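Local coordinates for protein DNA replication factor Cdt1 (Mus musculus, PDB 3A4C) that licenses replication origins by helping CDC6 and the origin recognition complex load the MCM helicase onto DNA, and also supports kinetochore-microtubule attachment in mitosis, at residues Met36-Val44 and Pro53-Val61. Sequence-based numbering, arbitrary orientation.
Sequences MEVVCARMV and PGEMEKHLV
Helices Met-36–Val-44 and Pro-53–Val-61 cross steeply, with 107° between the N-to-C directions of the two segments and 8.8 Å between the segment axes at closest approach, and come nearest where Cys-40 faces Pro-53, CA to CA 5.3 Å. Two reciprocal knob-into-hole contacts lie at the crossing. Cys-40 is the first knob: with SG beside its own backbone N (chi1 -73°), the sulfur enters a hole formed by Pro-53, Met-56, Glu-57 and Leu-60 and lies 3.5 Å from CA of Glu-57, almost on the opposing backbone. Leu-60 is the answering knob, received by Met-36, Val-39, Cys-40 and Met-43. Its two methyls divide the work: CD1 meets SD of Met-43 at 3.3 Å, whereas CD2 presses on CG1 of Val-39 at 3.5 Å, a tight carbon pair. Met-36, bent at chi2 (-68°), runs past Leu-60 in the opposite direction until its CE reaches CB of Leu-60 at 3.4 Å, also tight, while the aliphatic part of Glu-57 lies across the thioether. Farther along, Met-56 brings its CE to CG1 of Val-44 (3.7 Å) and its SD against the Met-43 methyl. Outside the two helices, Val-82 of strand 79-84 touches Met-36 and Val-39, and Leu-22 of helix 3-27 also packs on Val-39. This is the helix-turn-helix part of the winged helix domain at the C-terminus of Cdt1. No hydrogen bond joins the two segments; three thioethers, a thiol and branched aliphatic groups hold them by dispersion and shape, so this interface is one of close interdigitation without directional polar bonds across it.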
ATOM      1  N   MET A  36      -8.618   1.389   7.355  1.00 11.69           N
ATOM      2  CA  MET A  36      -7.867   2.227   6.421  1.00 12.37           C
ATOM      3  C   MET A  36      -7.464   3.550   7.037  1.00 14.04           C
ATOM      4  O   MET A  36      -6.345   4.010   6.852  1.00 12.92           O
ATOM      5  CB  MET A  36      -8.701   2.517   5.180  1.00 16.29           C
ATOM      6  CG  MET A  36      -8.222   1.831   3.946  1.00 33.52           C
ATOM      7  SD  MET A  36      -6.640   2.531   3.448  1.00 26.72           S
ATOM      8  CE  MET A  36      -6.550   1.815   1.811  1.00 29.20           C
ATOM      9  N   GLU A  37      -8.390   4.178   7.749  1.00 14.42           N
ATOM     10  CA  GLU A  37      -8.082   5.424   8.434  1.00 15.68           C
ATOM     11  C   GLU A  37      -6.880   5.269   9.367  1.00 14.25           C
ATOM     12  O   GLU A  37      -5.953   6.079   9.336  1.00 15.11           O
ATOM     13  CB  GLU A  37      -9.296   5.901   9.229  1.00 16.86           C
ATOM     14  CG  GLU A  37      -9.103   7.256   9.866  1.00 24.30           C
ATOM     15  CD  GLU A  37     -10.417   7.909  10.236  1.00 30.23           C
ATOM     16  OE1 GLU A  37     -10.393   9.058  10.721  1.00 37.71           O
ATOM     17  OE2 GLU A  37     -11.474   7.270  10.039  1.00 28.79           O
ATOM     18  N   VAL A  38      -6.905   4.236  10.203  1.00 12.60           N
ATOM     19  CA  VAL A  38      -5.822   4.008  11.152  1.00 12.23           C
ATOM     20  C   VAL A  38      -4.517   3.705  10.432  1.00 13.71           C
ATOM     21  O   VAL A  38      -3.459   4.251  10.782  1.00 12.33           O
ATOM     22  CB  VAL A  38      -6.158   2.873  12.137  1.00 14.57           C
ATOM     23  CG1 VAL A  38      -4.901   2.409  12.874  1.00 14.02           C
ATOM     24  CG2 VAL A  38      -7.212   3.344  13.130  1.00 14.24           C
ATOM     25  N   VAL A  39      -4.595   2.847   9.420  1.00 12.18           N
ATOM     26  CA  VAL A  39      -3.394   2.439   8.696  1.00 13.14           C
ATOM     27  C   VAL A  39      -2.744   3.659   8.065  1.00 12.75           C
ATOM     28  O   VAL A  39      -1.526   3.834   8.136  1.00 12.10           O
ATOM     29  CB  VAL A  39      -3.714   1.416   7.588  1.00 12.38           C
ATOM     30  CG1 VAL A  39      -2.490   1.187   6.715  1.00 12.47           C
ATOM     31  CG2 VAL A  39      -4.207   0.105   8.192  1.00 13.09           C
ATOM     32  N   CYS A  40      -3.557   4.510   7.450  1.00 10.29           N
ATOM     33  CA  CYS A  40      -3.014   5.683   6.765  1.00 14.27           C
ATOM     34  C   CYS A  40      -2.362   6.634   7.755  1.00 12.27           C
ATOM     35  O   CYS A  40      -1.316   7.212   7.468  1.00 12.05           O
ATOM     36  CB  CYS A  40      -4.095   6.414   5.970  1.00 14.24           C
ATOM     37  SG  CYS A  40      -4.582   5.531   4.476  1.00 17.22           S
ATOM     38  N   ALA A  41      -2.994   6.807   8.911  1.00 11.34           N
ATOM     39  CA  ALA A  41      -2.438   7.664   9.957  1.00 11.21           C
ATOM     40  C   ALA A  41      -1.106   7.111  10.449  1.00 13.56           C
ATOM     41  O   ALA A  41      -0.143   7.852  10.648  1.00 14.77           O
ATOM     42  CB  ALA A  41      -3.422   7.802  11.111  1.00 13.38           C
ATOM     43  N   ARG A  42      -1.036   5.800  10.630  1.00 11.38           N
ATOM     44  CA  ARG A  42       0.202   5.188  11.088  1.00 12.52           C
ATOM     45  C   ARG A  42       1.295   5.239  10.019  1.00 14.38           C
ATOM     46  O   ARG A  42       2.471   5.429  10.326  1.00 13.51           O
ATOM     47  CB  ARG A  42      -0.053   3.751  11.534  1.00 12.52           C
ATOM     48  CG  ARG A  42      -0.865   3.690  12.801  1.00 13.36           C
ATOM     49  CD  ARG A  42      -0.995   2.285  13.335  1.00 13.59           C
ATOM     50  NE  ARG A  42      -2.017   2.247  14.380  1.00 14.00           N
ATOM     51  CZ  ARG A  42      -2.350   1.160  15.064  1.00 15.54           C
ATOM     52  NH1 ARG A  42      -1.726   0.015  14.841  1.00 13.42           N
ATOM     53  NH2 ARG A  42      -3.306   1.224  15.973  1.00 12.96           N
ATOM     54  N   MET A  43       0.906   5.071   8.761  1.00 10.18           N
ATOM     55  CA  MET A  43       1.882   5.086   7.683  1.00 11.81           C
ATOM     56  C   MET A  43       2.474   6.476   7.487  1.00 11.17           C
ATOM     57  O   MET A  43       3.680   6.625   7.374  1.00  9.55           O
ATOM     58  CB  MET A  43       1.258   4.587   6.384  1.00 10.12           C
ATOM     59  CG  MET A  43       1.063   3.070   6.378  1.00 13.44           C
ATOM     60  SD  MET A  43       0.436   2.490   4.811  1.00 18.31           S
ATOM     61  CE  MET A  43       1.920   2.602   3.793  1.00 15.92           C
ATOM     62  N   VAL A  44       1.634   7.500   7.445  1.00 10.48           N
ATOM     63  CA  VAL A  44       2.175   8.841   7.280  1.00  9.27           C
ATOM     64  C   VAL A  44       3.074   9.205   8.463  1.00 11.69           C
ATOM     65  O   VAL A  44       4.081   9.884   8.296  1.00 14.49           O
ATOM     66  CB  VAL A  44       1.077   9.896   7.071  1.00 13.64           C
ATOM     67  CG1 VAL A  44       0.319   9.615   5.771  1.00 12.28           C
ATOM     68  CG2 VAL A  44       0.133   9.937   8.261  1.00 21.43           C
ATOM     69  N   PRO A  53      -2.812  11.895   4.658  1.00 14.99           N
ATOM     70  CA  PRO A  53      -3.473  10.601   4.860  1.00 16.23           C
ATOM     71  C   PRO A  53      -4.368  10.230   3.674  1.00 15.94           C
ATOM     72  O   PRO A  53      -4.451   9.050   3.326  1.00 14.00           O
ATOM     73  CB  PRO A  53      -4.322  10.835   6.108  1.00 19.81           C
ATOM     74  CG  PRO A  53      -3.618  11.934   6.840  1.00 21.69           C
ATOM     75  CD  PRO A  53      -3.027  12.818   5.785  1.00 22.69           C
ATOM     76  N   GLY A  54      -5.041  11.219   3.084  1.00 20.10           N
ATOM     77  CA  GLY A  54      -5.880  10.987   1.913  1.00 16.58           C
ATOM     78  C   GLY A  54      -5.078  10.498   0.720  1.00 15.77           C
ATOM     79  O   GLY A  54      -5.495   9.582   0.006  1.00 16.57           O
ATOM     80  N   GLU A  55      -3.916  11.103   0.506  1.00 13.32           N
ATOM     81  CA  GLU A  55      -3.028  10.683  -0.569  1.00 14.62           C
ATOM     82  C   GLU A  55      -2.425   9.320  -0.270  1.00 14.07           C
ATOM     83  O   GLU A  55      -2.215   8.527  -1.172  1.00 14.16           O
ATOM     84  CB  GLU A  55      -1.926  11.717  -0.801  1.00 17.46           C
ATOM     85  CG  GLU A  55      -2.434  13.023  -1.386  1.00 20.18           C
ATOM     86  CD  GLU A  55      -1.445  14.166  -1.242  1.00 24.77           C
ATOM     87  OE1 GLU A  55      -1.603  15.186  -1.947  1.00 29.91           O
ATOM     88  OE2 GLU A  55      -0.514  14.056  -0.420  1.00 23.40           O
ATOM     89  N   MET A  56      -2.141   9.058   1.000  1.00 13.35           N
ATOM     90  CA  MET A  56      -1.672   7.740   1.421  1.00 14.15           C
ATOM     91  C   MET A  56      -2.728   6.674   1.110  1.00 13.34           C
ATOM     92  O   MET A  56      -2.406   5.593   0.612  1.00 12.35           O
ATOM     93  CB  MET A  56      -1.324   7.752   2.915  1.00 13.59           C
ATOM     94  CG  MET A  56      -0.668   6.477   3.429  1.00 10.33           C
ATOM     95  SD  MET A  56       0.902   6.106   2.613  1.00 12.29           S
ATOM     96  CE  MET A  56       1.984   7.334   3.356  1.00 13.14           C
ATOM     97  N   GLU A  57      -3.991   6.977   1.387  1.00 11.95           N
ATOM     98  CA  GLU A  57      -5.053   6.021   1.083  1.00 12.67           C
ATOM     99  C   GLU A  57      -5.014   5.649  -0.387  1.00 10.75           C
ATOM    100  O   GLU A  57      -5.157   4.487  -0.745  1.00 12.45           O
ATOM    101  CB  GLU A  57      -6.440   6.572   1.424  1.00 14.01           C
ATOM    102  CG  GLU A  57      -7.551   5.593   1.059  1.00 14.83           C
ATOM    103  CD  GLU A  57      -8.916   6.038   1.536  1.00 27.12           C
ATOM    104  OE1 GLU A  57      -9.618   5.226   2.173  1.00 34.69           O
ATOM    105  OE2 GLU A  57      -9.287   7.195   1.273  1.00 28.68           O
ATOM    106  N   LYS A  58      -4.825   6.646  -1.238  1.00 11.35           N
ATOM    107  CA  LYS A  58      -4.753   6.402  -2.671  1.00 12.68           C
ATOM    108  C   LYS A  58      -3.632   5.415  -3.016  1.00 14.22           C
ATOM    109  O   LYS A  58      -3.817   4.526  -3.841  1.00 12.70           O
ATOM    110  CB  LYS A  58      -4.563   7.718  -3.423  1.00 15.46           C
ATOM    111  CG  LYS A  58      -5.814   8.599  -3.468  1.00 17.44           C
ATOM    112  CD  LYS A  58      -5.501   9.918  -4.170  1.00 21.89           C
ATOM    113  CE  LYS A  58      -6.637  10.919  -4.020  1.00 29.96           C
ATOM    114  NZ  LYS A  58      -7.889  10.406  -4.636  1.00 32.56           N
ATOM    115  N   HIS A  59      -2.477   5.564  -2.374  1.00  9.87           N
ATOM    116  CA  HIS A  59      -1.351   4.657  -2.624  1.00  8.54           C
ATOM    117  C   HIS A  59      -1.609   3.252  -2.112  1.00 10.18           C
ATOM    118  O   HIS A  59      -1.168   2.275  -2.717  1.00 11.27           O
ATOM    119  CB  HIS A  59      -0.064   5.196  -2.003  1.00 10.51           C
ATOM    120  CG  HIS A  59       0.481   6.390  -2.711  1.00 11.79           C
ATOM    121  ND1 HIS A  59      -0.134   7.623  -2.667  1.00 14.92           N
ATOM    122  CD2 HIS A  59       1.572   6.539  -3.499  1.00 13.83           C
ATOM    123  CE1 HIS A  59       0.560   8.482  -3.392  1.00 15.44           C
ATOM    124  NE2 HIS A  59       1.598   7.848  -3.909  1.00 13.10           N
ATOM    125  N   LEU A  60      -2.274   3.155  -0.970  1.00 10.08           N
ATOM    126  CA  LEU A  60      -2.610   1.854  -0.401  1.00 11.62           C
ATOM    127  C   LEU A  60      -3.570   1.117  -1.309  1.00 10.97           C
ATOM    128  O   LEU A  60      -3.484  -0.094  -1.451  1.00 10.08           O
ATOM    129  CB  LEU A  60      -3.263   2.011   0.973  1.00 13.92           C
ATOM    130  CG  LEU A  60      -2.343   1.969   2.191  1.00 23.96           C
ATOM    131  CD1 LEU A  60      -1.237   2.970   2.017  1.00 26.98           C
ATOM    132  CD2 LEU A  60      -3.135   2.255   3.451  1.00 22.79           C
ATOM    133  N   VAL A  61      -4.511   1.853  -1.894  1.00 10.25           N
ATOM    134  CA  VAL A  61      -5.452   1.254  -2.830  1.00  8.35           C
ATOM    135  C   VAL A  61      -4.723   0.758  -4.074  1.00 10.54           C
ATOM    136  O   VAL A  61      -5.017  -0.322  -4.582  1.00 10.79           O
ATOM    137  CB  VAL A  61      -6.561   2.238  -3.223  1.00 12.12           C
ATOM    138  CG1 VAL A  61      -7.300   1.733  -4.454  1.00 13.77           C
ATOM    139  CG2 VAL A  61      -7.536   2.428  -2.055  1.00 13.88           C
TER